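PDB 3KL2: putative isochorismatase from Streptomyces avermitilis, which is of uncertain function but probably acts as a hydrolase of the isochorismatase-like cysteine hydrolase family, its natural substrate not being established. Local coordinates for residues L134-S139 with E166-T171; I126-K131 with T140-I145; V62-A67 with A212-A217; R178-T183 with V207-A212. One frame throughout, in Å; residues are numbered along the deposited sequence.

Contact 1 (L134-S139 with E166-T171); sequences LDTFAS and ESTMRT
Asp135 and Thr171 meet through their polar ends, Thr171 OG1 donating to Asp135 OD2 across 2.5 Å, a separation so short that its exact value is doubtful. The aspartate holds CG anti to the backbone N (chi1 -178°), which carries the carboxylate toward helix 164-174. Its other oxygen, Asp135 OD1, accepts from Phe137 N at 2.9 Å, the donor lying well above the carboxylate plane. The one carboxylate thus N-caps the short, weakly bonded helix 136-139 and also faces Thr171 of helix 164-174.

A second polar knot centres on Thr168 OG1. It accepts from Thr136 N at 2.9 Å, nearly straight at 168°, and from Thr136 OG1 at 2.8 Å, while it is also bonded to Cys164 O; three partners thus grip one buried hydroxyl and should fix its rotation. In this alpha/beta fold, built on a parallel sheet, helix 164-174 follows strand 153-159, and the contact joins it to the short helix 136-139, which precedes helix 142-149.

Phe137 supplies van der Waals contacts. Its CB lies 3.5 Å from Thr171 CG2, the two side chains lying alongside one another and running opposite ways. Separately, Thr168 O approaches the ring edge, 3.6 Å from Phe137 CE2. Leu142 and Leu146 of helix 142-149 also touch the Phe137 side chain. Glu174 of a second subunit accepts from the backbone N-H groups of Leu134 and Asp135.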
loop_
_atom_site.group_PDB
_atom_site.type_symbol
_atom_site.label_atom_id
_atom_site.label_comp_id
_atom_site.label_asym_id
_atom_site.label_seq_id
_atom_site.Cartn_x
_atom_site.Cartn_y
_atom_site.Cartn_z
ATOM N N LEU A 134 13.010 -5.901 -0.424
ATOM C CA LEU A 134 14.032 -4.895 -0.213
ATOM C C LEU A 134 13.488 -3.666 0.445
ATOM O O LEU A 134 14.112 -3.069 1.363
ATOM C CB LEU A 134 14.662 -4.531 -1.557
ATOM C CG LEU A 134 15.304 -5.675 -2.391
ATOM C CD1 LEU A 134 16.183 -6.633 -1.523
ATOM C CD2 LEU A 134 14.278 -6.428 -3.171
ATOM N N ASP A 135 12.350 -3.209 -0.045
ATOM C CA ASP A 135 11.716 -2.047 0.568
ATOM C C ASP A 135 11.175 -2.447 1.942
ATOM O O ASP A 135 10.413 -3.361 2.044
ATOM C CB ASP A 135 10.587 -1.581 -0.351
ATOM C CG ASP A 135 9.894 -0.348 0.169
ATOM O OD1 ASP A 135 10.233 0.135 1.284
ATOM O OD2 ASP A 135 8.979 0.130 -0.542
ATOM N N THR A 136 11.583 -1.789 3.008
ATOM C CA THR A 136 11.085 -2.135 4.324
ATOM C C THR A 136 9.535 -1.886 4.414
ATOM O O THR A 136 8.803 -2.616 5.103
ATOM C CB THR A 136 11.883 -1.334 5.447
ATOM O OG1 THR A 136 13.293 -1.485 5.239
ATOM C CG2 THR A 136 11.574 -1.842 6.854
ATOM N N PHE A 137 9.002 -0.881 3.715
ATOM C CA PHE A 137 7.551 -0.649 3.741
ATOM C C PHE A 137 6.729 -1.696 3.001
ATOM O O PHE A 137 5.544 -1.787 3.242
ATOM C CB PHE A 137 7.227 0.735 3.194
ATOM C CG PHE A 137 7.655 1.881 4.109
ATOM C CD1 PHE A 137 6.807 2.334 5.098
ATOM C CD2 PHE A 137 8.897 2.468 3.982
ATOM C CE1 PHE A 137 7.171 3.395 5.951
ATOM C CE2 PHE A 137 9.290 3.552 4.823
ATOM C CZ PHE A 137 8.422 4.007 5.813
ATOM N N ALA A 138 7.319 -2.509 2.128
ATOM C CA ALA A 138 6.485 -3.392 1.234
ATOM C C ALA A 138 6.042 -4.745 1.826
ATOM O O ALA A 138 5.133 -5.354 1.313
ATOM C CB ALA A 138 7.190 -3.643 -0.133
ATOM N N SER A 139 6.728 -5.288 2.806
ATOM C CA SER A 139 6.301 -6.592 3.342
ATOM C C SER A 139 6.332 -6.678 4.889
ATOM O O SER A 139 6.371 -7.772 5.423
ATOM C CB SER A 139 7.161 -7.708 2.732
ATOM O OG SER A 139 8.543 -7.453 2.962
ATOM N N GLU A 166 17.901 2.461 -0.167
ATOM C CA GLU A 166 17.305 3.371 -1.111
ATOM C C GLU A 166 15.809 3.091 -1.327
ATOM O O GLU A 166 15.031 4.026 -1.483
ATOM C CB GLU A 166 18.063 3.365 -2.409
ATOM C CG GLU A 166 17.948 4.680 -3.134
ATOM C CD GLU A 166 18.699 4.709 -4.445
ATOM O OE1 GLU A 166 19.908 4.500 -4.412
ATOM O OE2 GLU A 166 18.077 4.960 -5.495
ATOM N N SER A 167 15.406 1.818 -1.338
ATOM C CA SER A 167 13.996 1.499 -1.576
ATOM C C SER A 167 13.092 2.003 -0.447
ATOM O O SER A 167 12.017 2.551 -0.699
ATOM C CB SER A 167 13.791 0.033 -1.741
ATOM O OG SER A 167 14.295 -0.357 -2.966
ATOM N N THR A 168 13.558 1.816 0.783
ATOM C CA THR A 168 12.882 2.298 1.937
ATOM C C THR A 168 12.796 3.826 1.999
ATOM O O THR A 168 11.821 4.362 2.453
ATOM C CB THR A 168 13.610 1.783 3.159
ATOM O OG1 THR A 168 13.614 0.345 3.123
ATOM C CG2 THR A 168 12.948 2.324 4.488
ATOM N N MET A 169 13.860 4.519 1.647
ATOM C CA MET A 169 13.874 5.980 1.491
ATOM C C MET A 169 12.834 6.445 0.457
ATOM O O MET A 169 12.058 7.367 0.682
ATOM C CB MET A 169 15.254 6.374 0.998
ATOM C CG MET A 169 15.532 7.920 0.867
ATOM S SD MET A 169 17.125 8.192 0.069
ATOM C CE MET A 169 16.923 7.349 -1.485
ATOM N N ARG A 170 12.798 5.789 -0.696
ATOM C CA ARG A 170 11.869 6.223 -1.731
ATOM C C ARG A 170 10.418 6.132 -1.241
ATOM O O ARG A 170 9.648 7.118 -1.290
ATOM C CB ARG A 170 12.115 5.466 -3.020
ATOM C CG ARG A 170 13.411 5.858 -3.681
ATOM C CD ARG A 170 13.816 4.892 -4.811
ATOM N NE ARG A 170 15.038 5.363 -5.477
ATOM C CZ ARG A 170 15.072 6.048 -6.617
ATOM N NH1 ARG A 170 13.953 6.319 -7.306
ATOM N NH2 ARG A 170 16.254 6.430 -7.098
ATOM N N THR A 171 10.070 4.977 -0.702
ATOM C CA THR A 171 8.727 4.738 -0.233
ATOM C C THR A 171 8.441 5.630 0.995
ATOM O O THR A 171 7.369 6.207 1.110
ATOM C CB THR A 171 8.476 3.202 -0.004
ATOM O OG1 THR A 171 8.726 2.518 -1.231
ATOM C CG2 THR A 171 7.016 2.846 0.456
#

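Contact 2 (I126-K131 with T140-I145); sequences IVIEGK and TNLDFI
Thr140 lies against the backbone of Glu129 to Lys131, its CA making a C-H...O contact of 3.1 Å with Glu129 O. Its methyl CG2 reaches to 3.3 Å from Lys131 N, whereas OG1 lies beside Ile128 CG2 and accepts from Leu142 N, an ST turn; the hydroxyl is also bonded to Thr136 O. Gly130 faces Thr140 so closely that a side chain would collide with it, and its own backbone angles likewise call for glycine.

Asn141 carries the polar link. With CG between the backbone N and the carbonyl carbon (chi1 55°), its amide folds back so that OD1 accepts from Glu129 N at 3.0 Å, the donor standing above the carbonyl plane. The return bond, Asn141 N to Glu129 O, is weak. On the other branch ND2 donates to a water that in turn donates to Val127 O. Replaced by an alanine, Asn141 would lose its amide, which is likely to leave the Glu129 N-H without its acceptor and the water held less firmly at Val127 O.

Leu142 brings CD1 to 3.9 Å from Ile128 CG1, and Ile145 meets Ile128 CD1 with its own CD1 at 3.9 Å, while its CG2 touches Ile126 CD1. Gly130 O accepts from Asn141 ND2 of a neighbouring subunit. Helix 142-149 thereby packs on strand 126-127, outermost in this chain's sheet and bonded to strand 75-78, whose Met76 touches Ile126, Leu142 and Ile145 alike.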
loop_
_atom_site.group_PDB
_atom_site.type_symbol
_atom_site.label_atom_id
_atom_site.label_comp_id
_atom_site.label_asym_id
_atom_site.label_seq_id
_atom_site.Cartn_x
_atom_site.Cartn_y
_atom_site.Cartn_z
ATOM N N ILE A 126 11.913 -1.915 19.087
ATOM C CA ILE A 126 10.921 -2.573 18.259
ATOM C C ILE A 126 11.662 -3.366 17.200
ATOM O O ILE A 126 12.630 -2.883 16.627
ATOM C CB ILE A 126 9.964 -1.504 17.641
ATOM C CG1 ILE A 126 9.098 -0.887 18.750
ATOM C CG2 ILE A 126 9.119 -2.071 16.512
ATOM C CD1 ILE A 126 8.507 0.506 18.391
ATOM N N VAL A 127 11.245 -4.593 16.970
ATOM C CA VAL A 127 11.814 -5.415 15.914
ATOM C C VAL A 127 10.699 -5.605 14.883
ATOM O O VAL A 127 9.734 -6.317 15.128
ATOM C CB VAL A 127 12.404 -6.765 16.451
ATOM C CG1 VAL A 127 12.876 -7.696 15.323
ATOM C CG2 VAL A 127 13.598 -6.505 17.410
ATOM N N ILE A 128 10.837 -4.906 13.754
ATOM C CA ILE A 128 9.890 -4.934 12.625
ATOM C C ILE A 128 9.826 -6.318 12.030
ATOM O O ILE A 128 10.860 -6.936 11.828
ATOM C CB ILE A 128 10.380 -3.909 11.535
ATOM C CG1 ILE A 128 10.321 -2.483 12.106
ATOM C CG2 ILE A 128 9.620 -4.029 10.240
ATOM C CD1 ILE A 128 9.022 -2.087 12.949
ATOM N N GLU A 129 8.636 -6.802 11.730
ATOM C CA GLU A 129 8.450 -8.151 11.232
ATOM C C GLU A 129 7.877 -8.200 9.836
ATOM O O GLU A 129 7.121 -7.325 9.424
ATOM C CB GLU A 129 7.446 -8.899 12.104
ATOM C CG GLU A 129 7.788 -8.995 13.608
ATOM C CD GLU A 129 6.565 -9.438 14.461
ATOM O OE1 GLU A 129 6.708 -9.466 15.698
ATOM O OE2 GLU A 129 5.463 -9.760 13.913
ATOM N N GLY A 130 8.164 -9.279 9.143
ATOM C CA GLY A 130 7.616 -9.509 7.851
ATOM C C GLY A 130 8.637 -9.415 6.705
ATOM O O GLY A 130 8.377 -10.002 5.652
ATOM N N LYS A 131 9.757 -8.691 6.899
ATOM C CA LYS A 131 10.604 -8.316 5.760
ATOM C C LYS A 131 11.028 -9.509 4.920
ATOM O O LYS A 131 11.677 -10.408 5.414
ATOM C CB LYS A 131 11.876 -7.548 6.136
ATOM C CG LYS A 131 12.557 -6.832 4.901
ATOM C CD LYS A 131 13.537 -5.750 5.387
ATOM C CE LYS A 131 14.045 -4.744 4.301
ATOM N NZ LYS A 131 14.527 -5.391 3.033
ATOM N N THR A 140 6.327 -5.539 5.589
ATOM C CA THR A 140 6.366 -5.505 7.016
ATOM C C THR A 140 5.285 -4.624 7.654
ATOM O O THR A 140 4.498 -3.989 6.966
ATOM C CB THR A 140 7.708 -4.961 7.480
ATOM O OG1 THR A 140 7.702 -3.531 7.401
ATOM C CG2 THR A 140 8.817 -5.560 6.685
ATOM N N ASN A 141 5.309 -4.582 9.002
ATOM C CA ASN A 141 4.479 -3.711 9.840
ATOM C C ASN A 141 5.078 -2.344 10.113
ATOM O O ASN A 141 4.632 -1.629 11.018
ATOM C CB ASN A 141 4.142 -4.381 11.181
ATOM C CG ASN A 141 5.378 -4.851 11.978
ATOM O OD1 ASN A 141 6.501 -4.656 11.574
ATOM N ND2 ASN A 141 5.140 -5.493 13.097
ATOM N N LEU A 142 6.089 -1.969 9.350
ATOM C CA LEU A 142 6.743 -0.698 9.609
ATOM C C LEU A 142 5.814 0.496 9.516
ATOM O O LEU A 142 5.796 1.329 10.448
ATOM C CB LEU A 142 7.910 -0.466 8.656
ATOM C CG LEU A 142 8.673 0.862 8.927
ATOM C CD1 LEU A 142 9.255 0.844 10.302
ATOM C CD2 LEU A 142 9.781 1.134 7.874
ATOM N N ASP A 143 5.103 0.628 8.393
ATOM C CA ASP A 143 4.183 1.746 8.201
ATOM C C ASP A 143 3.115 1.806 9.293
ATOM O O ASP A 143 2.874 2.887 9.886
ATOM C CB ASP A 143 3.437 1.619 6.891
ATOM C CG ASP A 143 2.940 2.953 6.371
ATOM O OD1 ASP A 143 3.325 4.019 6.904
ATOM O OD2 ASP A 143 2.237 2.921 5.356
ATOM N N PHE A 144 2.487 0.658 9.575
ATOM C CA PHE A 144 1.512 0.583 10.663
ATOM C C PHE A 144 2.036 1.097 12.030
ATOM O O PHE A 144 1.368 1.837 12.722
ATOM C CB PHE A 144 1.049 -0.837 10.842
ATOM C CG PHE A 144 -0.061 -0.978 11.794
ATOM C CD1 PHE A 144 -1.365 -1.136 11.339
ATOM C CD2 PHE A 144 0.181 -0.951 13.156
ATOM C CE1 PHE A 144 -2.403 -1.278 12.252
ATOM C CE2 PHE A 144 -0.857 -1.072 14.051
ATOM C CZ PHE A 144 -2.121 -1.233 13.623
ATOM N N ILE A 145 3.234 0.691 12.394
ATOM C CA ILE A 145 3.765 0.993 13.706
ATOM C C ILE A 145 4.163 2.462 13.780
ATOM O O ILE A 145 3.876 3.119 14.776
ATOM C CB ILE A 145 4.945 0.038 14.059
ATOM C CG1 ILE A 145 4.391 -1.368 14.264
ATOM C CG2 ILE A 145 5.761 0.553 15.289
ATOM C CD1 ILE A 145 5.402 -2.490 14.375
HETATM O O HOH W 1 7.092 -5.614 14.967
#

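Contact 3 (V62-A67 with A212-A217); sequences VAVVDA and ADVIAA
Val64 and Ile215 have the nearest CA atoms, 5.9 Å apart, in two helices that run almost in the same direction: the axes of segments 62-67 and 212-217 diverge by only 8° and come within 9.5 Å. No hydrogen bond crosses the interface, which rests on apolar packing of modest extent.

Ile215 is the main intruder. It reaches across to Ala63, Val64 and Ala67, the small alanines letting the larger side chain approach the opposing backbone. Its CD1 ends 3.5 Å from Ala63 O and 4.0 Å from Ala63 CB. A chi1 of -70° puts the other branch, Ile215 CG2, anti to the backbone N and on the side of Ala67 CB, 4.0 Å away.

In the parallel alpha/beta fold, helix 57-71 lies, along the chain, between strands 26-31 and 75-78, while helix 211-218 follows strand 207-209, outermost in this chain's sheet, close to the end of the chain; the contact therefore sets an early helix and the last one side by side.

Val64 spans two partners. Its CG2 meets Ile215 CG1 at 4.1 Å, the side chains crossing at a slant, and its CG1 meets Val214 CG1 at 4.0 Å, here at about a right angle.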
loop_
_atom_site.group_PDB
_atom_site.type_symbol
_atom_site.label_atom_id
_atom_site.label_comp_id
_atom_site.label_asym_id
_atom_site.label_seq_id
_atom_site.Cartn_x
_atom_site.Cartn_y
_atom_site.Cartn_z
ATOM N N VAL A 62 26.339 2.585 16.003
ATOM C CA VAL A 62 26.325 2.368 17.459
ATOM C C VAL A 62 26.253 3.701 18.167
ATOM O O VAL A 62 25.403 3.896 19.001
ATOM C CB VAL A 62 27.510 1.531 17.942
ATOM C CG1 VAL A 62 27.549 1.463 19.483
ATOM C CG2 VAL A 62 27.419 0.141 17.351
ATOM N N ALA A 63 27.113 4.636 17.791
ATOM C CA ALA A 63 27.102 5.949 18.400
ATOM C C ALA A 63 25.769 6.698 18.178
ATOM O O ALA A 63 25.396 7.562 18.983
ATOM C CB ALA A 63 28.264 6.774 17.886
ATOM N N VAL A 64 25.049 6.392 17.103
ATOM C CA VAL A 64 23.809 7.105 16.837
ATOM C C VAL A 64 22.684 6.453 17.637
ATOM O O VAL A 64 21.766 7.128 18.126
ATOM C CB VAL A 64 23.433 7.144 15.338
ATOM C CG1 VAL A 64 22.046 7.749 15.171
ATOM C CG2 VAL A 64 24.446 7.944 14.515
ATOM N N VAL A 65 22.766 5.134 17.772
ATOM C CA VAL A 65 21.805 4.411 18.577
ATOM C C VAL A 65 21.923 4.865 20.036
ATOM O O VAL A 65 20.941 5.328 20.643
ATOM C CB VAL A 65 22.014 2.891 18.433
ATOM C CG1 VAL A 65 21.368 2.151 19.578
ATOM C CG2 VAL A 65 21.477 2.403 17.074
ATOM N N ASP A 66 23.128 4.749 20.593
ATOM C CA ASP A 66 23.400 5.229 21.965
ATOM C C ASP A 66 22.784 6.613 22.213
ATOM O O ASP A 66 22.028 6.790 23.174
ATOM C CB ASP A 66 24.901 5.259 22.263
ATOM C CG ASP A 66 25.511 3.863 22.441
ATOM O OD1 ASP A 66 24.771 2.849 22.435
ATOM O OD2 ASP A 66 26.760 3.785 22.594
ATOM N N ALA A 67 23.061 7.576 21.341
ATOM C CA ALA A 67 22.496 8.915 21.521
ATOM C C ALA A 67 20.969 8.905 21.422
ATOM O O ALA A 67 20.292 9.667 22.105
ATOM C CB ALA A 67 23.082 9.892 20.544
ATOM N N ALA A 212 27.366 12.363 13.122
ATOM C CA ALA A 212 27.648 13.486 14.027
ATOM C C ALA A 212 26.551 14.565 14.016
ATOM O O ALA A 212 26.188 15.071 15.072
ATOM C CB ALA A 212 29.042 14.114 13.711
ATOM N N ASP A 213 26.054 14.925 12.835
ATOM C CA ASP A 213 24.976 15.912 12.707
ATOM C C ASP A 213 23.700 15.449 13.438
ATOM O O ASP A 213 23.022 16.242 14.132
ATOM C CB ASP A 213 24.607 16.122 11.228
ATOM C CG ASP A 213 25.652 16.941 10.445
ATOM O OD1 ASP A 213 26.464 17.669 11.068
ATOM O OD2 ASP A 213 25.623 16.850 9.182
ATOM N N VAL A 214 23.370 14.171 13.245
ATOM C CA VAL A 214 22.183 13.571 13.842
ATOM C C VAL A 214 22.304 13.540 15.351
ATOM O O VAL A 214 21.390 13.964 16.056
ATOM C CB VAL A 214 21.976 12.126 13.377
ATOM C CG1 VAL A 214 20.893 11.477 14.202
ATOM C CG2 VAL A 214 21.629 12.106 11.918
ATOM N N ILE A 215 23.435 13.027 15.832
ATOM C CA ILE A 215 23.737 12.996 17.268
ATOM C C ILE A 215 23.567 14.401 17.885
ATOM O O ILE A 215 22.854 14.571 18.868
ATOM C CB ILE A 215 25.131 12.413 17.524
ATOM C CG1 ILE A 215 25.127 10.910 17.215
ATOM C CG2 ILE A 215 25.571 12.640 18.963
ATOM C CD1 ILE A 215 26.528 10.299 17.100
ATOM N N ALA A 216 24.170 15.413 17.272
ATOM C CA ALA A 216 24.036 16.771 17.788
ATOM C C ALA A 216 22.564 17.237 17.811
ATOM O O ALA A 216 22.114 17.831 18.792
ATOM C CB ALA A 216 24.934 17.762 16.998
ATOM N N ALA A 217 21.809 16.943 16.754
ATOM C CA ALA A 217 20.379 17.239 16.747
ATOM C C ALA A 217 19.644 16.524 17.897
ATOM O O ALA A 217 18.788 17.127 18.540
ATOM C CB ALA A 217 19.767 16.871 15.425
#

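Contact 4 (R178-T183 with V207-A212)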
loop_
_atom_site.group_PDB
_atom_site.type_symbol
_atom_site.label_atom_id
_atom_site.label_comp_id
_atom_site.label_asym_id
_atom_site.label_seq_id
_atom_site.Cartn_x
_atom_site.Cartn_y
_atom_site.Cartn_z
ATOM N N ARG A 178 9.342 12.633 6.813
ATOM C CA ARG A 178 10.589 13.310 6.668
ATOM C C ARG A 178 11.669 12.229 6.844
ATOM O O ARG A 178 11.955 11.799 7.978
ATOM C CB ARG A 178 10.753 14.380 7.746
ATOM C CG ARG A 178 12.142 14.979 7.686
ATOM C CD ARG A 178 12.301 16.174 8.546
ATOM N NE ARG A 178 12.116 15.878 9.964
ATOM C CZ ARG A 178 12.589 16.640 10.938
ATOM N NH1 ARG A 178 13.254 17.743 10.639
ATOM N NH2 ARG A 178 12.412 16.306 12.205
ATOM N N VAL A 179 12.224 11.759 5.732
ATOM C CA VAL A 179 13.318 10.782 5.774
ATOM C C VAL A 179 14.693 11.445 5.949
ATOM O O VAL A 179 15.039 12.358 5.234
ATOM C CB VAL A 179 13.340 9.955 4.483
ATOM C CG1 VAL A 179 14.288 8.793 4.628
ATOM C CG2 VAL A 179 11.894 9.487 4.142
ATOM N N ILE A 180 15.472 10.972 6.893
ATOM C CA ILE A 180 16.857 11.394 7.051
ATOM C C ILE A 180 17.692 10.141 6.787
ATOM O O ILE A 180 17.432 9.098 7.389
ATOM C CB ILE A 180 17.120 11.884 8.474
ATOM C CG1 ILE A 180 16.422 13.212 8.720
ATOM C CG2 ILE A 180 18.606 12.046 8.746
ATOM C CD1 ILE A 180 16.320 13.525 10.195
ATOM N N THR A 181 18.631 10.225 5.842
ATOM C CA THR A 181 19.571 9.128 5.579
ATOM C C THR A 181 20.898 9.451 6.218
ATOM O O THR A 181 21.388 10.555 6.079
ATOM C CB THR A 181 19.800 8.864 4.076
ATOM O OG1 THR A 181 20.112 10.093 3.408
ATOM C CG2 THR A 181 18.539 8.240 3.450
ATOM N N LEU A 182 21.444 8.469 6.921
ATOM C CA LEU A 182 22.698 8.559 7.595
ATOM C C LEU A 182 23.783 8.154 6.604
ATOM O O LEU A 182 24.050 6.936 6.398
ATOM C CB LEU A 182 22.726 7.638 8.811
ATOM C CG LEU A 182 21.885 8.031 10.045
ATOM C CD1 LEU A 182 21.685 6.850 10.952
ATOM C CD2 LEU A 182 22.551 9.162 10.811
ATOM N N THR A 183 24.404 9.171 5.998
ATOM C CA THR A 183 25.361 8.969 4.897
ATOM C C THR A 183 26.559 8.121 5.302
ATOM O O THR A 183 27.057 7.365 4.478
ATOM C CB THR A 183 25.864 10.317 4.318
ATOM O OG1 THR A 183 26.484 11.099 5.363
ATOM C CG2 THR A 183 24.677 11.103 3.702
ATOM N N VAL A 207 16.864 13.950 3.460
ATOM C CA VAL A 207 17.793 14.953 3.948
ATOM C C VAL A 207 19.008 14.166 4.431
ATOM O O VAL A 207 18.974 13.606 5.522
ATOM C CB VAL A 207 17.192 15.777 5.093
ATOM C CG1 VAL A 207 18.168 16.914 5.523
ATOM C CG2 VAL A 207 15.860 16.370 4.677
ATOM N N PRO A 208 20.061 14.067 3.597
ATOM C CA PRO A 208 21.225 13.294 4.029
ATOM C C PRO A 208 22.019 14.007 5.136
ATOM O O PRO A 208 22.281 15.219 5.035
ATOM C CB PRO A 208 22.075 13.156 2.745
ATOM C CG PRO A 208 21.209 13.602 1.645
ATOM C CD PRO A 208 20.240 14.589 2.235
ATOM N N MET A 209 22.362 13.260 6.184
ATOM C CA MET A 209 23.197 13.783 7.256
ATOM C C MET A 209 24.256 12.774 7.689
ATOM O O MET A 209 24.232 11.576 7.345
ATOM C CB MET A 209 22.358 14.186 8.480
ATOM C CG MET A 209 21.020 14.766 8.129
ATOM S SD MET A 209 20.308 15.883 9.348
ATOM C CE MET A 209 21.363 17.311 8.903
ATOM N N THR A 210 25.198 13.275 8.464
ATOM C CA THR A 210 26.204 12.431 9.021
ATOM C C THR A 210 25.685 11.978 10.369
ATOM O O THR A 210 24.708 12.526 10.900
ATOM C CB THR A 210 27.551 13.165 9.112
ATOM O OG1 THR A 210 27.440 14.287 10.001
ATOM C CG2 THR A 210 27.955 13.641 7.715
ATOM N N SER A 211 26.305 10.928 10.880
ATOM C CA SER A 211 26.099 10.484 12.240
ATOM C C SER A 211 26.247 11.660 13.216
ATOM O O SER A 211 25.365 11.926 14.032
ATOM C CB SER A 211 27.121 9.396 12.564
ATOM O OG SER A 211 28.440 9.787 12.174
ATOM N N ALA A 212 27.366 12.363 13.122
ATOM C CA ALA A 212 27.648 13.486 14.027
ATOM C C ALA A 212 26.551 14.565 14.016
ATOM O O ALA A 212 26.188 15.071 15.072
ATOM C CB ALA A 212 29.042 14.114 13.711
#
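Val179 and Val207 begin the pairing, Val207 N donating to Val179 O at 3.0 Å. Next along the strand, Ile180 sets its CG2 against Met209 CG at 3.7 Å; a chi1 of -71° swings that methyl anti to the backbone N and so onto the methionine, and the two side chains slant across one another on the face they share with Leu182.

Thr181 lies on the other face. Its N-H makes a weak bond to Val207 O, whereas Thr181 O receives Met209 N at 2.9 Å. The side chain, its hydroxyl bonded to Ser206 OG, lies beside that of Pro208, both pointing the same way.

Strands 178-187 and 207-209 are the two parallel strands of a beta-alpha-beta crossover whose connection is helix 191-205, with 207-209 outermost in the six-stranded sheet of this chain. Phe202 of the crossover helix touches both Thr181 and Pro208 and so covers their face; Val214 of helix 211-218 touches Leu182 and Met209 on the other.

Leu182 pairs with Met209 and extends CD2 to 4.0 Å from Ser211 CA, where helix 211-218 starts. Thr183 then grips Met209 O twice, through N at 2.8 Å and through OG1 at 3.0 Å, the hydroxyl coming from above the carbonyl plane. A valine in its place would take away the hydroxyl and would probably leave Met209 O held from this segment by the backbone N-H alone. Thr183 CG2 presses tightly on Pro208 CB, 3.4 Å away.

The four contacts are spread through one alpha/beta domain with a single parallel sheet. Contacts 1 and 2, with centres about 12 Å apart, touch and interleave along the chain, their segments alternating, with Lys131 and Leu142 of contact 2 packing on Thr136 of contact 1. Contact 4 follows both in sequence and meets contact 1 where Met169 packs on Val179 and Thr181. Contacts 3 and 4, centres about 10 Å apart, share Ala212 and helix 211-218. Contacts 2 and 4 reach the two outermost strands, 126-127 and 207-209, of the one sheet. Contact 3 brackets the other three, bringing the last helix back to an early one. Contacts 1, 2 and 4 also touch neighbouring subunits.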